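Local coordinates for protein phosphonomutase (Burkholderia cenocepacia J2315, PDB 4MG4) that belongs to a mutase family of the TIM-barrel kind, with eight parallel strands closed into a barrel, and pairs with a second copy of its chain, at residues V48-S54 against L87-D92; W55-A60 against P243-L247; Q26-N32 against V236-G242; R160-F164 against L176-T180. One frame throughout, in Å; residues are numbered along the deposited sequence.

Overall arrangement
All four contacts belong to one closed barrel of eight parallel strands. Interaction 1 pairs strands 50-52 and 89-92; interaction 3 joins the first strand, 28-33, to the last, 238-240, closing the barrel, and touches interaction 1, centres about 11 Å apart. Interaction 2 packs the following helices, 54-60 and 244-259, centred about 13 Å from interaction 1 and about 16 Å from interaction 3; residues near it reach the second subunit. Interaction 4, setting the loop after strand 156-160 against helix 174-190, is about 18 to 24 Å from the other centres. Along the chain, interaction 1 falls within the span joined by interaction 3, interaction 2 crosses both, and interaction 4 follows interaction 1.

Interaction 1. Residues V48-S54 against L87-D92; sequences VALATGS and LPVTVD
Asp92 and Ser54 meet where residues 48-54 and 87-92 leave their strands. Asp92 CG is anti to the backbone N (chi1 -178°), which carries the carboxylate toward the start of helix 54-60. Its CB passes 3.4 Å from Thr52 O, and CG then comes within 3.7 Å of Ser54 CB. At the tip, OD2 accepts a 3.0 Å hydrogen bond from Ser54 N, which approaches from above the carboxylate plane, 37° out of it; the OG of Ser54 makes a weak, unsettled approach to the same oxygen. The other oxygen, OD1, is bonded to Glu94 N, so both ends of the carboxylate are engaged. Gly53 holds the N-cap position, and Asp92 supplies an acceptor for the first-turn NH from the neighbouring strand.

Behind this lies an adjacent pair in the parallel TIM barrel, with helices 54-60 and 71-84 in the crossover between the strands. Their short axes run 17° from parallel and 4.7 Å apart. Leu50 N donates to Pro88 O, Thr90 N to Leu50 O and Thr52 N to Thr90 O. Thr52 then prolongs the pattern through its side chain: OG1 accepts from Asp92 N at 3.1 Å, and a water joins OG1 to Asp92 O.

The two faces differ. Ala51 CB lies 3.7 Å from Thr90 CG2 on one. On the other, Leu50 CB lies 4.2 Å from Val89 CG2, Val89 reaching Leu78 and Val82 of helix 71-84, while Leu87 crosses Leu50 at about a right angle, CD1 lying 3.9 Å from Leu50 CD2.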
loop_
_atom_site.group_PDB
_atom_site.type_symbol
_atom_site.label_atom_id
_atom_site.label_comp_id
_atom_site.label_asym_id
_atom_site.label_seq_id
_atom_site.Cartn_x
_atom_site.Cartn_y
_atom_site.Cartn_z
ATOM N N VAL A 48 -19.744 -0.122 3.879
ATOM C CA VAL A 48 -20.427 -0.718 5.037
ATOM C C VAL A 48 -19.676 -1.922 5.635
ATOM O O VAL A 48 -19.957 -2.357 6.749
ATOM C CB VAL A 48 -21.875 -1.100 4.674
ATOM C CG1 VAL A 48 -22.654 0.171 4.357
ATOM C CG2 VAL A 48 -21.929 -2.022 3.477
ATOM N N ALA A 49 -18.710 -2.413 4.889
ATOM C CA ALA A 49 -17.826 -3.459 5.337
ATOM C C ALA A 49 -16.583 -3.376 4.469
ATOM O O ALA A 49 -16.636 -2.768 3.395
ATOM C CB ALA A 49 -18.494 -4.793 5.156
ATOM N N LEU A 50 -15.503 -4.014 4.902
ATOM C CA LEU A 50 -14.264 -4.135 4.126
ATOM C C LEU A 50 -13.906 -5.604 3.837
ATOM O O LEU A 50 -14.174 -6.497 4.663
ATOM C CB LEU A 50 -13.083 -3.554 4.887
ATOM C CG LEU A 50 -13.293 -2.062 5.302
ATOM C CD1 LEU A 50 -12.098 -1.679 6.138
ATOM C CD2 LEU A 50 -13.540 -1.112 4.144
ATOM N N ALA A 51 -13.246 -5.809 2.697
ATOM C CA ALA A 51 -12.693 -7.087 2.363
ATOM C C ALA A 51 -11.214 -6.923 2.082
ATOM O O ALA A 51 -10.796 -5.870 1.569
ATOM C CB ALA A 51 -13.362 -7.659 1.127
ATOM N N THR A 52 -10.413 -7.941 2.349
ATOM C CA THR A 52 -9.109 -7.972 1.746
ATOM C C THR A 52 -9.180 -8.813 0.497
ATOM O O THR A 52 -10.018 -9.753 0.384
ATOM C CB THR A 52 -8.064 -8.497 2.693
ATOM O OG1 THR A 52 -8.256 -9.913 2.863
ATOM C CG2 THR A 52 -8.185 -7.824 4.045
ATOM N N GLY A 53 -8.259 -8.547 -0.420
ATOM C CA GLY A 53 -8.123 -9.385 -1.589
ATOM C C GLY A 53 -6.689 -9.903 -1.602
ATOM O O GLY A 53 -5.742 -9.137 -1.462
ATOM N N SER A 54 -6.532 -11.172 -1.874
ATOM C CA SER A 54 -5.214 -11.779 -1.810
ATOM C C SER A 54 -4.301 -11.185 -2.871
ATOM O O SER A 54 -3.108 -10.970 -2.578
ATOM C CB SER A 54 -5.262 -13.287 -1.892
ATOM O OG SER A 54 -5.569 -13.782 -3.185
ATOM N N LEU A 87 -15.414 -1.009 10.958
ATOM C CA LEU A 87 -16.225 -1.836 10.070
ATOM C C LEU A 87 -15.919 -3.317 10.200
ATOM O O LEU A 87 -14.791 -3.723 10.556
ATOM C CB LEU A 87 -16.067 -1.442 8.604
ATOM C CG LEU A 87 -16.443 0.015 8.173
ATOM C CD1 LEU A 87 -16.173 0.244 6.717
ATOM C CD2 LEU A 87 -17.941 0.225 8.480
ATOM N N PRO A 88 -16.907 -4.167 9.920
ATOM C CA PRO A 88 -16.614 -5.586 9.770
ATOM C C PRO A 88 -15.655 -5.839 8.605
ATOM O O PRO A 88 -15.827 -5.236 7.547
ATOM C CB PRO A 88 -17.984 -6.216 9.435
ATOM C CG PRO A 88 -18.981 -5.148 9.719
ATOM C CD PRO A 88 -18.285 -3.860 9.517
ATOM N N VAL A 89 -14.689 -6.745 8.837
ATOM C CA VAL A 89 -13.654 -7.047 7.843
ATOM C C VAL A 89 -13.711 -8.529 7.531
ATOM O O VAL A 89 -13.620 -9.360 8.474
ATOM C CB VAL A 89 -12.223 -6.699 8.342
ATOM C CG1 VAL A 89 -11.169 -7.131 7.330
ATOM C CG2 VAL A 89 -12.148 -5.207 8.626
ATOM N N THR A 90 -13.763 -8.863 6.241
ATOM C CA THR A 90 -13.639 -10.245 5.772
ATOM C C THR A 90 -12.316 -10.410 5.070
ATOM O O THR A 90 -11.835 -9.443 4.401
ATOM C CB THR A 90 -14.829 -10.630 4.881
ATOM O OG1 THR A 90 -14.770 -12.036 4.570
ATOM C CG2 THR A 90 -14.952 -9.754 3.660
ATOM N N VAL A 91 -11.731 -11.609 5.181
ATOM C CA VAL A 91 -10.391 -11.841 4.658
ATOM C C VAL A 91 -10.374 -12.919 3.591
ATOM O O VAL A 91 -10.895 -14.016 3.781
ATOM C CB VAL A 91 -9.395 -12.151 5.799
ATOM C CG1 VAL A 91 -9.761 -13.405 6.570
ATOM C CG2 VAL A 91 -8.002 -12.371 5.238
ATOM N N ASP A 92 -9.670 -12.645 2.499
ATOM C CA ASP A 92 -9.422 -13.640 1.470
ATOM C C ASP A 92 -8.323 -14.570 1.922
ATOM O O ASP A 92 -7.152 -14.167 2.024
ATOM C CB ASP A 92 -9.067 -12.957 0.154
ATOM C CG ASP A 92 -8.832 -13.919 -1.000
ATOM O OD1 ASP A 92 -8.976 -15.140 -0.866
ATOM O OD2 ASP A 92 -8.528 -13.351 -2.109
HETATM O O HOH W 1 -6.158 -11.310 1.822
#

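Interaction 2. Residues W55-A60 against P243-L247; sequences WSVAAA and PYPYL
Tyr246 pushes its ring into helix 54-60 as a knob into the hole formed by Trp55, Ser56, Ala59 and Ala60. The two helices involved, 54-60 and 244-259, follow the second and last strands of the TIM barrel, and no direct hydrogen bond links residues 55-60 to 243-247.

Two side chains set the fit. Tyr246 has CG anti to its backbone N (chi1 177°), which extends the ring from its helix across the small residues: CE2 reaches Ala59 CB at 3.7 Å, and CE1 lies 4.0 Å from Ala60 CB. The carbonyl oxygen of Ser56 stands over one face of this ring, toward the rim, while remaining the acceptor for Ala60 N within its own helix.

Trp55 also carries CG anti to its N (chi1 -164°), and chi2 of 94° sets the indole plane about at right angles to the plane through CA, CB and CG. One indole face receives Pro243 CG near its rim, and CE3 comes 3.5 Å from Pro243 CB. Tyr246 CD2 instead meets the indole at its edge, in plane, 3.9 Å from CZ3, and Leu247 CD2 is 3.8 Å from that same carbon.

Trp34 stacks edge-to-face with Tyr246, while Gly37 of the second subunit also packs on this tyrosine. A water bridges the helices, 2.8 Å from Ser56 OG and accepting from Tyr246 N at 3.0 Å.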
loop_
_atom_site.group_PDB
_atom_site.type_symbol
_atom_site.label_atom_id
_atom_site.label_comp_id
_atom_site.label_asym_id
_atom_site.label_seq_id
_atom_site.Cartn_x
_atom_site.Cartn_y
_atom_site.Cartn_z
ATOM N N TRP A 55 -4.836 -10.934 -4.062
ATOM C CA TRP A 55 -3.984 -10.437 -5.154
ATOM C C TRP A 55 -3.417 -9.054 -4.814
ATOM O O TRP A 55 -2.196 -8.825 -4.944
ATOM C CB TRP A 55 -4.789 -10.349 -6.467
ATOM C CG TRP A 55 -3.925 -10.212 -7.665
ATOM C CD1 TRP A 55 -3.466 -11.224 -8.463
ATOM C CD2 TRP A 55 -3.364 -9.000 -8.191
ATOM N NE1 TRP A 55 -2.660 -10.714 -9.467
ATOM C CE2 TRP A 55 -2.587 -9.352 -9.321
ATOM C CE3 TRP A 55 -3.450 -7.668 -7.827
ATOM C CZ2 TRP A 55 -1.928 -8.408 -10.087
ATOM C CZ3 TRP A 55 -2.791 -6.731 -8.585
ATOM C CH2 TRP A 55 -2.036 -7.104 -9.696
ATOM N N SER A 56 -4.306 -8.158 -4.398
ATOM C CA SER A 56 -3.958 -6.796 -3.958
ATOM C C SER A 56 -2.955 -6.752 -2.807
ATOM O O SER A 56 -1.984 -5.971 -2.820
ATOM C CB SER A 56 -5.250 -6.035 -3.522
ATOM O OG SER A 56 -6.117 -5.810 -4.620
ATOM N N VAL A 57 -3.191 -7.545 -1.766
ATOM C CA VAL A 57 -2.277 -7.623 -0.647
ATOM C C VAL A 57 -0.909 -8.139 -1.078
ATOM O O VAL A 57 0.111 -7.598 -0.662
ATOM C CB VAL A 57 -2.805 -8.480 0.512
ATOM C CG1 VAL A 57 -1.724 -8.677 1.546
ATOM C CG2 VAL A 57 -4.018 -7.812 1.140
ATOM N N ALA A 58 -0.878 -9.177 -1.923
ATOM C CA ALA A 58 0.391 -9.685 -2.403
ATOM C C ALA A 58 1.127 -8.652 -3.242
ATOM O O ALA A 58 2.315 -8.417 -3.026
ATOM C CB ALA A 58 0.182 -10.936 -3.219
ATOM N N ALA A 59 0.436 -8.018 -4.155
ATOM C CA ALA A 59 1.050 -6.994 -5.002
ATOM C C ALA A 59 1.639 -5.833 -4.196
ATOM O O ALA A 59 2.794 -5.448 -4.384
ATOM C CB ALA A 59 0.041 -6.484 -6.002
ATOM N N ALA A 60 0.859 -5.340 -3.243
ATOM C CA ALA A 60 1.283 -4.237 -2.373
ATOM C C ALA A 60 2.569 -4.574 -1.600
ATOM O O ALA A 60 3.452 -3.719 -1.398
ATOM C CB ALA A 60 0.155 -3.857 -1.431
ATOM N N PRO A 243 -9.094 -7.202 -7.834
ATOM C CA PRO A 243 -8.059 -6.168 -7.570
ATOM C C PRO A 243 -8.298 -4.851 -8.284
ATOM O O PRO A 243 -7.400 -3.997 -8.313
ATOM C CB PRO A 243 -6.795 -6.819 -8.108
ATOM C CG PRO A 243 -7.264 -7.665 -9.207
ATOM C CD PRO A 243 -8.643 -8.201 -8.807
ATOM N N TYR A 244 -9.480 -4.619 -8.843
ATOM C CA TYR A 244 -9.782 -3.342 -9.506
ATOM C C TYR A 244 -9.464 -2.059 -8.710
ATOM O O TYR A 244 -8.811 -1.153 -9.273
ATOM C CB TYR A 244 -11.250 -3.356 -9.934
ATOM C CG TYR A 244 -11.730 -2.072 -10.583
ATOM C CD1 TYR A 244 -11.460 -1.831 -11.907
ATOM C CD2 TYR A 244 -12.510 -1.179 -9.896
ATOM C CE1 TYR A 244 -11.904 -0.683 -12.535
ATOM C CE2 TYR A 244 -12.972 -0.022 -10.517
ATOM C CZ TYR A 244 -12.668 0.209 -11.833
ATOM O OH TYR A 244 -13.157 1.344 -12.461
ATOM N N PRO A 245 -9.845 -1.973 -7.408
ATOM C CA PRO A 245 -9.529 -0.778 -6.674
ATOM C C PRO A 245 -8.004 -0.498 -6.635
ATOM O O PRO A 245 -7.549 0.635 -6.920
ATOM C CB PRO A 245 -10.100 -1.045 -5.283
ATOM C CG PRO A 245 -11.243 -2.000 -5.528
ATOM C CD PRO A 245 -10.747 -2.876 -6.628
ATOM N N TYR A 246 -7.246 -1.532 -6.277
ATOM C CA TYR A 246 -5.786 -1.383 -6.205
ATOM C C TYR A 246 -5.199 -0.950 -7.544
ATOM O O TYR A 246 -4.351 -0.006 -7.591
ATOM C CB TYR A 246 -5.167 -2.702 -5.770
ATOM C CG TYR A 246 -3.651 -2.696 -5.721
ATOM C CD1 TYR A 246 -2.964 -2.176 -4.628
ATOM C CD2 TYR A 246 -2.912 -3.228 -6.774
ATOM C CE1 TYR A 246 -1.572 -2.161 -4.594
ATOM C CE2 TYR A 246 -1.532 -3.190 -6.754
ATOM C CZ TYR A 246 -0.865 -2.676 -5.641
ATOM O OH TYR A 246 0.543 -2.690 -5.602
ATOM N N LEU A 247 -5.647 -1.611 -8.613
ATOM C CA LEU A 247 -5.191 -1.304 -9.972
ATOM C C LEU A 247 -5.540 0.075 -10.437
ATOM O O LEU A 247 -4.696 0.722 -11.121
ATOM C CB LEU A 247 -5.674 -2.350 -10.970
ATOM C CG LEU A 247 -5.109 -3.743 -10.705
ATOM C CD1 LEU A 247 -5.740 -4.748 -11.650
ATOM C CD2 LEU A 247 -3.584 -3.770 -10.809
HETATM O O HOH W 2 -8.108 -3.825 -4.572
#

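Interaction 3. Residues Q26-N32 against V236-G242; sequences QPLALFN and VARISHG
His241 ND1 donates to Leu30 O at 3.0 Å, with the oxygen within 4° of the imidazole plane and the donor above the carbonyl plane. The Phe31 ring lies nearly parallel to that imidazole but slid aside: the centroids are 4.7 Å apart, and Phe31 CE1 sits over one face of the histidine, near its rim.

Earlier along both segments the backbones pair in parallel. Leu28 N donates to Ala237 O, Ile239 N to Leu28 O at 2.7 Å and Leu30 N to Ile239 O. These bonds join the first and last strands and so close the TIM barrel. Pro27 CG packs on Ile239 CD1 at 3.7 Å, with Leu228 and Leu231 of helix 228-234 behind the isoleucine. Leu30 CD1 approaches the extended Arg238 at NE, while Arg238 NH1 is held by His22.

Beyond Ala29 the chains spread, from a CA-CA distance of 4.7 Å at Ala29 and Ile239 to 6.6 Å at Asn32 and Gly242. One water donates to Leu30 O and accepts from His241 N; another links Asn32 N to Gly242 O. A side-chain bond and bridging waters therefore replace direct backbone pairing where the strands separate.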
loop_
_atom_site.group_PDB
_atom_site.type_symbol
_atom_site.label_atom_id
_atom_site.label_comp_id
_atom_site.label_asym_id
_atom_site.label_seq_id
_atom_site.Cartn_x
_atom_site.Cartn_y
_atom_site.Cartn_z
ATOM N N GLN A 26 -30.480 -6.884 -2.943
ATOM C CA GLN A 26 -29.994 -5.657 -2.335
ATOM C C GLN A 26 -28.544 -5.950 -1.901
ATOM O O GLN A 26 -28.255 -5.958 -0.701
ATOM C CB GLN A 26 -30.881 -5.352 -1.132
ATOM C CG GLN A 26 -30.622 -4.069 -0.378
ATOM C CD GLN A 26 -31.727 -3.833 0.659
ATOM O OE1 GLN A 26 -32.928 -3.925 0.334
ATOM N NE2 GLN A 26 -31.337 -3.602 1.917
ATOM N N PRO A 27 -27.670 -6.177 -2.882
ATOM C CA PRO A 27 -26.397 -6.863 -2.550
ATOM C C PRO A 27 -25.393 -5.991 -1.816
ATOM O O PRO A 27 -25.288 -4.765 -2.045
ATOM C CB PRO A 27 -25.800 -7.219 -3.929
ATOM C CG PRO A 27 -26.517 -6.363 -4.914
ATOM C CD PRO A 27 -27.889 -6.147 -4.335
ATOM N N LEU A 28 -24.613 -6.659 -0.984
ATOM C CA LEU A 28 -23.463 -6.100 -0.408
ATOM C C LEU A 28 -22.404 -5.888 -1.468
ATOM O O LEU A 28 -21.922 -6.834 -2.071
ATOM C CB LEU A 28 -22.962 -7.094 0.643
ATOM C CG LEU A 28 -21.639 -6.731 1.326
ATOM C CD1 LEU A 28 -21.754 -5.366 1.997
ATOM C CD2 LEU A 28 -21.226 -7.765 2.334
ATOM N N ALA A 29 -21.909 -4.656 -1.592
ATOM C CA ALA A 29 -20.818 -4.376 -2.514
ATOM C C ALA A 29 -19.531 -4.138 -1.710
ATOM O O ALA A 29 -19.484 -3.297 -0.784
ATOM C CB ALA A 29 -21.149 -3.166 -3.340
ATOM N N LEU A 30 -18.504 -4.862 -2.071
ATOM C CA LEU A 30 -17.213 -4.837 -1.333
ATOM C C LEU A 30 -16.118 -4.411 -2.248
ATOM O O LEU A 30 -16.047 -4.855 -3.376
ATOM C CB LEU A 30 -16.814 -6.226 -0.762
ATOM C CG LEU A 30 -17.734 -6.708 0.365
ATOM C CD1 LEU A 30 -17.370 -8.138 0.777
ATOM C CD2 LEU A 30 -17.725 -5.747 1.539
ATOM N N PHE A 31 -15.193 -3.601 -1.706
ATOM C CA PHE A 31 -13.973 -3.192 -2.390
ATOM C C PHE A 31 -12.823 -3.721 -1.541
ATOM O O PHE A 31 -12.883 -3.686 -0.264
ATOM C CB PHE A 31 -13.907 -1.656 -2.525
ATOM C CG PHE A 31 -15.073 -1.115 -3.226
ATOM C CD1 PHE A 31 -15.103 -1.119 -4.578
ATOM C CD2 PHE A 31 -16.218 -0.773 -2.510
ATOM C CE1 PHE A 31 -16.201 -0.667 -5.264
ATOM C CE2 PHE A 31 -17.329 -0.321 -3.184
ATOM C CZ PHE A 31 -17.327 -0.302 -4.555
ATOM N N ASN A 32 -11.876 -4.363 -2.226
ATOM C CA ASN A 32 -10.780 -5.007 -1.543
ATOM C C ASN A 32 -9.711 -3.973 -1.186
ATOM O O ASN A 32 -9.282 -3.220 -2.062
ATOM C CB ASN A 32 -10.136 -6.084 -2.407
ATOM C CG ASN A 32 -11.007 -7.278 -2.600
ATOM O OD1 ASN A 32 -11.952 -7.495 -1.817
ATOM N ND2 ASN A 32 -10.737 -8.046 -3.648
ATOM N N VAL A 236 -28.630 -11.486 -6.984
ATOM C CA VAL A 236 -27.316 -11.613 -6.330
ATOM C C VAL A 236 -27.358 -10.928 -4.963
ATOM O O VAL A 236 -28.079 -9.957 -4.807
ATOM C CB VAL A 236 -26.284 -10.988 -7.258
ATOM C CG1 VAL A 236 -24.988 -10.673 -6.652
ATOM C CG2 VAL A 236 -26.145 -11.867 -8.515
ATOM N N ALA A 237 -26.646 -11.506 -3.996
ATOM C CA ALA A 237 -26.561 -11.002 -2.650
ATOM C C ALA A 237 -25.276 -10.238 -2.291
ATOM O O ALA A 237 -25.212 -9.532 -1.280
ATOM C CB ALA A 237 -26.757 -12.174 -1.687
ATOM N N ARG A 238 -24.244 -10.413 -3.103
ATOM C CA ARG A 238 -22.944 -9.853 -2.792
ATOM C C ARG A 238 -22.169 -9.625 -4.101
ATOM O O ARG A 238 -22.175 -10.499 -5.000
ATOM C CB ARG A 238 -22.209 -10.802 -1.872
ATOM C CG ARG A 238 -20.761 -10.415 -1.520
ATOM C CD ARG A 238 -20.284 -11.320 -0.375
ATOM N NE ARG A 238 -18.854 -11.253 -0.134
ATOM C CZ ARG A 238 -18.248 -11.847 0.905
ATOM N NH1 ARG A 238 -18.945 -12.490 1.830
ATOM N NH2 ARG A 238 -16.908 -11.829 0.959
ATOM N N ILE A 239 -21.483 -8.487 -4.209
ATOM C CA ILE A 239 -20.753 -8.120 -5.404
ATOM C C ILE A 239 -19.290 -7.772 -5.029
ATOM O O ILE A 239 -19.069 -6.961 -4.128
ATOM C CB ILE A 239 -21.412 -6.931 -6.127
ATOM C CG1 ILE A 239 -22.769 -7.386 -6.670
ATOM C CG2 ILE A 239 -20.504 -6.429 -7.231
ATOM C CD1 ILE A 239 -23.634 -6.284 -7.184
ATOM N N SER A 240 -18.357 -8.412 -5.718
ATOM C CA SER A 240 -16.913 -8.281 -5.594
ATOM C C SER A 240 -16.327 -7.642 -6.811
ATOM O O SER A 240 -16.930 -7.668 -7.897
ATOM C CB SER A 240 -16.285 -9.759 -5.525
ATOM O OG SER A 240 -16.702 -10.284 -4.414
ATOM N N HIS A 241 -15.152 -7.030 -6.611
ATOM C CA HIS A 241 -14.449 -6.358 -7.724
ATOM C C HIS A 241 -12.995 -6.816 -7.918
ATOM O O HIS A 241 -12.239 -6.249 -8.770
ATOM C CB HIS A 241 -14.521 -4.818 -7.504
ATOM C CG HIS A 241 -15.914 -4.272 -7.450
ATOM N ND1 HIS A 241 -16.621 -4.126 -6.271
ATOM C CD2 HIS A 241 -16.758 -3.881 -8.439
ATOM C CE1 HIS A 241 -17.830 -3.650 -6.535
ATOM N NE2 HIS A 241 -17.927 -3.472 -7.842
ATOM N N GLY A 242 -12.568 -7.841 -7.177
ATOM C CA GLY A 242 -11.177 -8.300 -7.260
ATOM C C GLY A 242 -10.202 -7.165 -7.072
ATOM O O GLY A 242 -10.408 -6.286 -6.245
HETATM O O HOH W 3 -14.372 -6.751 -4.016
HETATM O O HOH W 4 -12.360 -5.087 -4.862
#

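Interaction 4. Residues R160-F164 against L176-T180; sequences RTDVF and LLDAT
Phe164 slides its ring past Leu176, with Leu176 CB in an off-centre CH-pi contact, 4.2 Å from the ring centroid and 29° off its normal. The contact belongs to one beta-alpha unit of the TIM barrel: residues 160-164 lead out of strand 156-160, and residues 176-180 are an early part of helix 174-190, the next helix in the chain. Phe164 CE1 is 3.7 Å from Leu176 CB, whereas CZ reaches past it to Leu177 N at 3.5 Å. With CG roughly anti to the carbonyl carbon (chi1 -81°), the far end of the ring, CE1, CZ and CE2, reaches Leu176, Leu177 and Thr180. His172 meets this ring edge-to-face, and Leu205 of helix 203-212 also packs on it.

Val163 is the second apolar group. With CG1 anti to the backbone N (chi1 171°), that methyl enters between Leu176 and Thr180, 3.8 Å from Leu176 CD2 and 3.3 Å from Thr180 OG1. Phe164 CE2 approaches the same hydroxyl, which thus touches both aliphatic and aromatic carbons. Thr161 contributes a methyl contact between its CG2 and Thr180 CG2, while its own OG1 is bonded to Asp123.

Asp162 faces away from the helix and salt-bridges Arg160, whose NE meets OD1 on its syn lone pair in the guanidinium plane; OD2 is bonded to Ser124. Between Val163 and Phe164, the hydroxyl of Thr180 donates back to Leu176 O at 2.9 Å, and Thr180 N reaches that oxygen from the opposite face of its carbonyl plane.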
loop_
_atom_site.group_PDB
_atom_site.type_symbol
_atom_site.label_atom_id
_atom_site.label_comp_id
_atom_site.label_asym_id
_atom_site.label_seq_id
_atom_site.Cartn_x
_atom_site.Cartn_y
_atom_site.Cartn_z
ATOM N N ARG A 160 -15.686 -20.014 -2.234
ATOM C CA ARG A 160 -15.411 -19.685 -3.607
ATOM C C ARG A 160 -15.223 -20.961 -4.401
ATOM O O ARG A 160 -14.486 -21.859 -3.996
ATOM C CB ARG A 160 -14.110 -18.899 -3.661
ATOM C CG ARG A 160 -13.684 -18.631 -5.080
ATOM C CD ARG A 160 -12.516 -17.664 -5.156
ATOM N NE ARG A 160 -11.927 -17.698 -6.475
ATOM C CZ ARG A 160 -11.190 -16.708 -7.017
ATOM N NH1 ARG A 160 -10.988 -15.574 -6.353
ATOM N NH2 ARG A 160 -10.696 -16.853 -8.252
ATOM N N THR A 161 -15.936 -21.062 -5.498
ATOM C CA THR A 161 -15.737 -22.174 -6.429
ATOM C C THR A 161 -15.180 -21.643 -7.730
ATOM O O THR A 161 -15.636 -20.602 -8.224
ATOM C CB THR A 161 -16.991 -23.044 -6.684
ATOM O OG1 THR A 161 -16.611 -24.135 -7.515
ATOM C CG2 THR A 161 -18.142 -22.306 -7.311
ATOM N N ASP A 162 -14.159 -22.325 -8.243
ATOM C CA ASP A 162 -13.525 -21.898 -9.482
ATOM C C ASP A 162 -14.040 -22.565 -10.746
ATOM O O ASP A 162 -13.393 -22.447 -11.788
ATOM C CB ASP A 162 -12.032 -22.041 -9.332
ATOM C CG ASP A 162 -11.419 -20.951 -8.477
ATOM O OD1 ASP A 162 -12.012 -19.877 -8.265
ATOM O OD2 ASP A 162 -10.286 -21.162 -8.015
ATOM N N VAL A 163 -15.197 -23.220 -10.700
ATOM C CA VAL A 163 -15.739 -23.921 -11.879
ATOM C C VAL A 163 -15.753 -23.017 -13.088
ATOM O O VAL A 163 -15.318 -23.433 -14.187
ATOM C CB VAL A 163 -17.150 -24.493 -11.618
ATOM C CG1 VAL A 163 -17.803 -25.040 -12.904
ATOM C CG2 VAL A 163 -17.054 -25.600 -10.599
ATOM N N PHE A 164 -16.310 -21.817 -12.939
ATOM C CA PHE A 164 -16.444 -20.916 -14.099
ATOM C C PHE A 164 -15.149 -20.170 -14.330
ATOM O O PHE A 164 -14.796 -19.875 -15.467
ATOM C CB PHE A 164 -17.630 -19.933 -13.921
ATOM C CG PHE A 164 -18.965 -20.521 -14.258
ATOM C CD1 PHE A 164 -19.412 -20.600 -15.550
ATOM C CD2 PHE A 164 -19.762 -20.993 -13.298
ATOM C CE1 PHE A 164 -20.653 -21.154 -15.830
ATOM C CE2 PHE A 164 -21.036 -21.507 -13.550
ATOM C CZ PHE A 164 -21.466 -21.600 -14.840
ATOM N N LEU A 176 -21.775 -26.573 -16.735
ATOM C CA LEU A 176 -20.935 -25.906 -15.740
ATOM C C LEU A 176 -21.751 -25.323 -14.608
ATOM O O LEU A 176 -21.358 -25.412 -13.440
ATOM C CB LEU A 176 -20.058 -24.805 -16.349
ATOM C CG LEU A 176 -18.857 -25.221 -17.156
ATOM C CD1 LEU A 176 -17.963 -24.015 -17.356
ATOM C CD2 LEU A 176 -18.056 -26.302 -16.505
ATOM N N LEU A 177 -22.941 -24.827 -14.918
ATOM C CA LEU A 177 -23.828 -24.330 -13.862
ATOM C C LEU A 177 -24.242 -25.503 -12.947
ATOM O O LEU A 177 -24.274 -25.403 -11.727
ATOM C CB LEU A 177 -25.084 -23.670 -14.474
ATOM C CG LEU A 177 -26.228 -23.427 -13.473
ATOM C CD1 LEU A 177 -25.778 -22.366 -12.519
ATOM C CD2 LEU A 177 -27.500 -23.006 -14.228
ATOM N N ASP A 178 -24.545 -26.660 -13.545
ATOM C CA ASP A 178 -24.934 -27.795 -12.743
ATOM C C ASP A 178 -23.793 -28.254 -11.840
ATOM O O ASP A 178 -24.041 -28.637 -10.682
ATOM C CB ASP A 178 -25.420 -28.945 -13.635
ATOM C CG ASP A 178 -26.753 -28.641 -14.272
ATOM O OD1 ASP A 178 -27.509 -27.776 -13.776
ATOM O OD2 ASP A 178 -27.048 -29.329 -15.296
ATOM N N ALA A 179 -22.566 -28.222 -12.344
ATOM C CA ALA A 179 -21.402 -28.604 -11.531
ATOM C C ALA A 179 -21.213 -27.617 -10.387
ATOM O O ALA A 179 -20.834 -27.999 -9.273
ATOM C CB ALA A 179 -20.152 -28.635 -12.361
ATOM N N THR A 180 -21.423 -26.342 -10.708
ATOM C CA THR A 180 -21.341 -25.271 -9.714
ATOM C C THR A 180 -22.379 -25.494 -8.599
ATOM O O THR A 180 -22.030 -25.420 -7.394
ATOM C CB THR A 180 -21.474 -23.891 -10.374
ATOM O OG1 THR A 180 -20.384 -23.749 -11.277
ATOM C CG2 THR A 180 -21.476 -22.766 -9.328
#